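PDB 4Q6Z: penicillin-binding protein activator LpoB from Escherichia coli, which is an outer-membrane lipoprotein that probably regulates peptidoglycan synthesis by interacting with the penicillin-binding protein PBP1b, whose function is thought to depend on it. Local coordinates for residues A[38-41]-A[42-45]; A[117-121]-A[122-126]. All blocks are in the same frame, centred on the assembly; numbering follows the deposited sequence.

In the fold
Both contacts are local, and they sit on opposite sides of the centre of the C-terminal domain of LpoB, their centres 24 Å apart and their nearest atoms about 14 Å apart. Contact 1 comes first along the chain, where the loop after strand 25-35 enters helix 41-53; contact 2 follows much later, at the turn between strands 111-119 and 124-132. They do not touch, but the mixed sheet connects them: A44 packs on V31 of strand 25-35, T45 OG1 makes a weak hydrogen bond to V31 N, and strand 98-106 lies between that strand and the hairpin. One contact thus starts a helix packed on the sheet, while the other closes the hairpin that ends in one of its two edge strands, 124-132.

Contact 1 of 2, residues A[38-41]-A[42-45]; sequences SLNA and AEAT
The carbonyl oxygen of A41 is gripped twice by T45, one helical turn further on. T45 N reaches A41 O at 2.7 Å in a nearly straight bond (171° at the hydrogen), an i to i+4 bond in the opening turn of helix 41-53. The hydroxyl T45 OG1 joins it, also 2.7 Å from A41 O, but arrives from above the carbonyl plane, 56° out of it. It can do so because chi1 of T45 (-44°) sets OG1 beside its own backbone N and sends CG2 to the far side, anti to that N. OG1 is further engaged by a weak bond to V31 N of strand 25-35, and the methyl of A44 packs on V31 as well, tying this turn to the sheet.

N40 occupies the N-cap position. Its amide lies by the first turn, with OD1 3.8 Å from A42 CB and ND2 3.6 Å from E43 CG. The amide and the E43 carboxylate are turned steeply against each other, and it is the aliphatic part of the E43 chain that meets the amide. Two bonds from one residue to A41 O thus fix the rotation of the T45 side chain and hold it to the opening turn, while N40 and E43 meet through van der Waals contact at the surface.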
ATOM      1  N   SER A  38      15.188   4.044 -11.807  1.00 61.29           N
ATOM      2  CA  SER A  38      14.579   2.731 -11.615  1.00 63.76           C
ATOM      3  C   SER A  38      15.005   2.066 -10.302  1.00 67.59           C
ATOM      4  O   SER A  38      16.158   2.153  -9.884  1.00 60.77           O
ATOM      5  CB  SER A  38      14.883   1.804 -12.793  1.00 61.53           C
ATOM      6  OG  SER A  38      16.096   1.116 -12.582  1.00 56.80           O
ATOM      7  N   LEU A  39      14.054   1.367  -9.687  1.00 72.69           N
ATOM      8  CA  LEU A  39      14.320   0.491  -8.554  1.00 74.84           C
ATOM      9  C   LEU A  39      13.366  -0.713  -8.601  1.00 77.24           C
ATOM     10  O   LEU A  39      12.389  -0.731  -9.356  1.00 72.34           O
ATOM     11  CB  LEU A  39      14.127   1.263  -7.249  1.00 75.87           C
ATOM     12  CG  LEU A  39      13.062   2.365  -7.320  1.00 78.90           C
ATOM     13  CD1 LEU A  39      11.656   1.783  -7.355  1.00 79.39           C
ATOM     14  CD2 LEU A  39      13.205   3.332  -6.157  1.00 80.21           C
ATOM     15  N   ASN A  40      13.656  -1.721  -7.791  1.00 79.53           N
ATOM     16  CA  ASN A  40      12.745  -2.844  -7.646  1.00 78.25           C
ATOM     17  C   ASN A  40      11.559  -2.485  -6.755  1.00 73.25           C
ATOM     18  O   ASN A  40      11.696  -2.306  -5.541  1.00 66.56           O
ATOM     19  CB  ASN A  40      13.469  -4.082  -7.107  1.00 82.09           C
ATOM     20  CG  ASN A  40      12.925  -5.382  -7.702  1.00 82.67           C
ATOM     21  OD1 ASN A  40      11.836  -5.435  -8.307  1.00 79.93           O
ATOM     22  ND2 ASN A  40      13.697  -6.437  -7.549  1.00 82.00           N
ATOM     23  N   ALA A  41      10.392  -2.390  -7.379  1.00 70.95           N
ATOM     24  CA  ALA A  41       9.127  -2.211  -6.659  1.00 65.05           C
ATOM     25  C   ALA A  41       8.839  -3.410  -5.747  1.00 67.49           C
ATOM     26  O   ALA A  41       8.376  -3.267  -4.612  1.00 65.24           O
ATOM     27  CB  ALA A  41       7.987  -2.004  -7.646  1.00 61.25           C
ATOM     28  N   ALA A  42       9.113  -4.602  -6.255  1.00 67.25           N
ATOM     29  CA  ALA A  42       8.757  -5.818  -5.539  1.00 65.86           C
ATOM     30  C   ALA A  42       9.462  -5.952  -4.183  1.00 68.35           C
ATOM     31  O   ALA A  42       8.847  -6.439  -3.214  1.00 76.89           O
ATOM     32  CB  ALA A  42       9.026  -7.035  -6.398  1.00 66.08           C
ATOM     33  N   GLU A  43      10.737  -5.564  -4.102  1.00 65.41           N
ATOM     34  CA  GLU A  43      11.468  -5.657  -2.811  1.00 71.62           C
ATOM     35  C   GLU A  43      10.815  -4.711  -1.800  1.00 66.51           C
ATOM     36  O   GLU A  43      10.524  -5.094  -0.663  1.00 60.69           O
ATOM     37  CB  GLU A  43      12.981  -5.400  -2.959  1.00 80.39           C
ATOM     38  CG  GLU A  43      13.689  -6.367  -3.922  1.00 89.04           C
ATOM     39  CD  GLU A  43      14.127  -7.681  -3.259  1.00 91.91           C
ATOM     40  OE1 GLU A  43      13.445  -8.140  -2.310  1.00 97.19           O
ATOM     41  OE2 GLU A  43      15.143  -8.274  -3.697  1.00 86.51           O
ATOM     42  N   ALA A  44      10.515  -3.502  -2.265  1.00 63.59           N
ATOM     43  CA  ALA A  44       9.789  -2.522  -1.473  1.00 60.21           C
ATOM     44  C   ALA A  44       8.411  -3.047  -1.051  1.00 60.21           C
ATOM     45  O   ALA A  44       8.060  -3.025   0.134  1.00 54.96           O
ATOM     46  CB  ALA A  44       9.653  -1.219  -2.244  1.00 60.29           C
ATOM     47  N   THR A  45       7.638  -3.520  -2.023  1.00 59.63           N
ATOM     48  CA  THR A  45       6.298  -4.060  -1.737  1.00 59.79           C
ATOM     49  C   THR A  45       6.344  -5.161  -0.682  1.00 59.58           C
ATOM     50  O   THR A  45       5.622  -5.086   0.312  1.00 61.31           O
ATOM     51  CB  THR A  45       5.587  -4.595  -2.992  1.00 59.92           C
ATOM     52  OG1 THR A  45       5.752  -3.677  -4.067  1.00 64.96           O
ATOM     53  CG2 THR A  45       4.110  -4.748  -2.728  1.00 62.61           C
TER

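Contact 2 of 2, residues A[117-121]-A[122-126]; sequences LMLVQ and TGEII
This is the turn end of a beta hairpin, where strand 111-119 hands over to the edge strand 124-132 of the sheet. M118 and I125 form an antiparallel non-hydrogen-bonded pair, their CA atoms 4.1 Å apart. On one side of it I126 N donates to L117 O at 2.9 Å; on the other L119 N donates to E124 O at 2.7 Å, almost straight at the hydrogen (179°) though tilted from the carbonyl plane. L119 O then gathers the turn: G123 N approaches nearly along the C=O axis at 2.7 Å, whereas T122 N comes from above the carbonyl plane at 3.1 Å.

The side chain of M118 runs along the turn, its CG anti to the backbone N (chi1 178°), and stays extended as far as SD, which this brings to 3.7 Å from G123 CA; the bend at chi3 turns only CE aside. CB meets I125 CD1 at 3.7 Å, while the same side chain also touches I88 of helix 84-93. An alanine in place of M118 would keep the CB contact but is likely to open a gap over G123 and take away this contact with I88. On the other face L119 CB meets I126 CG2 at 4.1 Å. I126 also packs on Y98 of strand 98-106.

G123 has a positive phi of 72°, a backbone shape that favours glycine. With G123 and E124 both facing L119, the turn closes through a G1 beta bulge.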
ATOM      1  N   LEU A 117      -3.241   6.149   3.006  1.00 43.48           N
ATOM      2  CA  LEU A 117      -4.245   5.181   3.387  1.00 45.18           C
ATOM      3  C   LEU A 117      -5.609   5.714   2.991  1.00 45.58           C
ATOM      4  O   LEU A 117      -6.119   6.647   3.610  1.00 48.81           O
ATOM      5  CB  LEU A 117      -4.175   4.940   4.899  1.00 44.79           C
ATOM      6  CG  LEU A 117      -5.095   3.862   5.453  1.00 41.28           C
ATOM      7  CD1 LEU A 117      -4.622   2.485   5.050  1.00 39.74           C
ATOM      8  CD2 LEU A 117      -5.140   3.990   6.967  1.00 43.04           C
ATOM      9  N   MET A 118      -6.205   5.105   1.972  1.00 45.68           N
ATOM     10  CA  MET A 118      -7.538   5.502   1.528  1.00 44.91           C
ATOM     11  C   MET A 118      -8.608   4.671   2.200  1.00 43.38           C
ATOM     12  O   MET A 118      -8.448   3.456   2.369  1.00 43.62           O
ATOM     13  CB  MET A 118      -7.681   5.346   0.033  1.00 44.63           C
ATOM     14  CG  MET A 118      -9.066   5.694  -0.442  1.00 44.29           C
ATOM     15  SD  MET A 118      -9.168   5.615  -2.219  1.00 49.32           S
ATOM     16  CE  MET A 118      -9.016   3.851  -2.510  1.00 53.28           C
ATOM     17  N   LEU A 119      -9.704   5.331   2.564  1.00 40.51           N
ATOM     18  CA  LEU A 119     -10.857   4.629   3.109  1.00 42.31           C
ATOM     19  C   LEU A 119     -11.769   4.210   1.986  1.00 44.20           C
ATOM     20  O   LEU A 119     -12.354   5.047   1.302  1.00 47.87           O
ATOM     21  CB  LEU A 119     -11.609   5.503   4.105  1.00 41.58           C
ATOM     22  CG  LEU A 119     -12.882   4.981   4.758  1.00 41.76           C
ATOM     23  CD1 LEU A 119     -12.696   3.622   5.384  1.00 42.91           C
ATOM     24  CD2 LEU A 119     -13.318   5.965   5.829  1.00 41.20           C
ATOM     25  N   VAL A 120     -11.902   2.906   1.819  1.00 44.90           N
ATOM     26  CA  VAL A 120     -12.597   2.342   0.675  1.00 47.24           C
ATOM     27  C   VAL A 120     -14.011   2.892   0.552  1.00 52.03           C
ATOM     28  O   VAL A 120     -14.451   3.267  -0.528  1.00 52.25           O
ATOM     29  CB  VAL A 120     -12.674   0.814   0.797  1.00 46.73           C
ATOM     30  CG1 VAL A 120     -13.607   0.227  -0.247  1.00 45.00           C
ATOM     31  CG2 VAL A 120     -11.279   0.227   0.651  1.00 48.71           C
ATOM     32  N   GLN A 121     -14.729   2.926   1.661  1.00 60.13           N
ATOM     33  CA  GLN A 121     -16.126   3.348   1.626  1.00 65.32           C
ATOM     34  C   GLN A 121     -16.356   4.749   1.074  1.00 60.66           C
ATOM     35  O   GLN A 121     -17.413   5.013   0.512  1.00 65.51           O
ATOM     36  CB  GLN A 121     -16.712   3.286   3.025  1.00 73.48           C
ATOM     37  CG  GLN A 121     -18.224   3.434   3.054  1.00 77.37           C
ATOM     38  CD  GLN A 121     -18.821   2.979   4.364  1.00 82.90           C
ATOM     39  OE1 GLN A 121     -18.419   1.965   4.944  1.00 84.84           O
ATOM     40  NE2 GLN A 121     -19.770   3.748   4.857  1.00 89.31           N
ATOM     41  N   THR A 122     -15.406   5.651   1.282  1.00 52.76           N
ATOM     42  CA  THR A 122     -15.569   7.037   0.842  1.00 48.19           C
ATOM     43  C   THR A 122     -14.583   7.486  -0.221  1.00 44.72           C
ATOM     44  O   THR A 122     -14.744   8.544  -0.828  1.00 39.21           O
ATOM     45  CB  THR A 122     -15.492   7.999   2.030  1.00 46.99           C
ATOM     46  OG1 THR A 122     -14.188   7.968   2.597  1.00 47.61           O
ATOM     47  CG2 THR A 122     -16.478   7.594   3.080  1.00 49.60           C
ATOM     48  N   GLY A 123     -13.566   6.681  -0.462  1.00 44.18           N
ATOM     49  CA  GLY A 123     -12.515   7.057  -1.417  1.00 44.48           C
ATOM     50  C   GLY A 123     -11.632   8.145  -0.858  1.00 43.18           C
ATOM     51  O   GLY A 123     -10.841   8.747  -1.548  1.00 43.17           O
ATOM     52  N   GLU A 124     -11.759   8.359   0.427  1.00 46.48           N
ATOM     53  CA  GLU A 124     -11.209   9.507   1.074  1.00 52.32           C
ATOM     54  C   GLU A 124      -9.861   9.028   1.621  1.00 49.23           C
ATOM     55  O   GLU A 124      -9.767   7.989   2.272  1.00 52.18           O
ATOM     56  CB  GLU A 124     -12.195   9.918   2.177  1.00 62.75           C
ATOM     57  CG  GLU A 124     -11.847  11.091   3.078  1.00 71.74           C
ATOM     58  CD  GLU A 124     -12.582  11.020   4.422  1.00 75.09           C
ATOM     59  OE1 GLU A 124     -13.551  10.210   4.557  1.00 62.95           O
ATOM     60  OE2 GLU A 124     -12.167  11.777   5.343  1.00 73.48           O
ATOM     61  N   ILE A 125      -8.816   9.794   1.369  1.00 45.66           N
ATOM     62  CA  ILE A 125      -7.520   9.556   1.988  1.00 45.01           C
ATOM     63  C   ILE A 125      -7.555  10.043   3.440  1.00 47.47           C
ATOM     64  O   ILE A 125      -7.636  11.238   3.679  1.00 46.71           O
ATOM     65  CB  ILE A 125      -6.391  10.320   1.256  1.00 44.63           C
ATOM     66  CG1 ILE A 125      -6.333   9.952  -0.236  1.00 42.58           C
ATOM     67  CG2 ILE A 125      -5.043  10.078   1.932  1.00 44.54           C
ATOM     68  CD1 ILE A 125      -5.899   8.533  -0.519  1.00 42.60           C
ATOM     69  N   ILE A 126      -7.438   9.128   4.401  1.00 48.78           N
ATOM     70  CA  ILE A 126      -7.526   9.495   5.824  1.00 48.03           C
ATOM     71  C   ILE A 126      -6.192   9.464   6.581  1.00 44.81           C
ATOM     72  O   ILE A 126      -6.142   9.685   7.790  1.00 37.64           O
ATOM     73  CB  ILE A 126      -8.513   8.590   6.573  1.00 52.27           C
ATOM     74  CG1 ILE A 126      -8.051   7.143   6.510  1.00 54.25           C
ATOM     75  CG2 ILE A 126      -9.911   8.717   5.993  1.00 54.09           C
ATOM     76  CD1 ILE A 126      -8.758   6.314   7.548  1.00 57.56           C
TER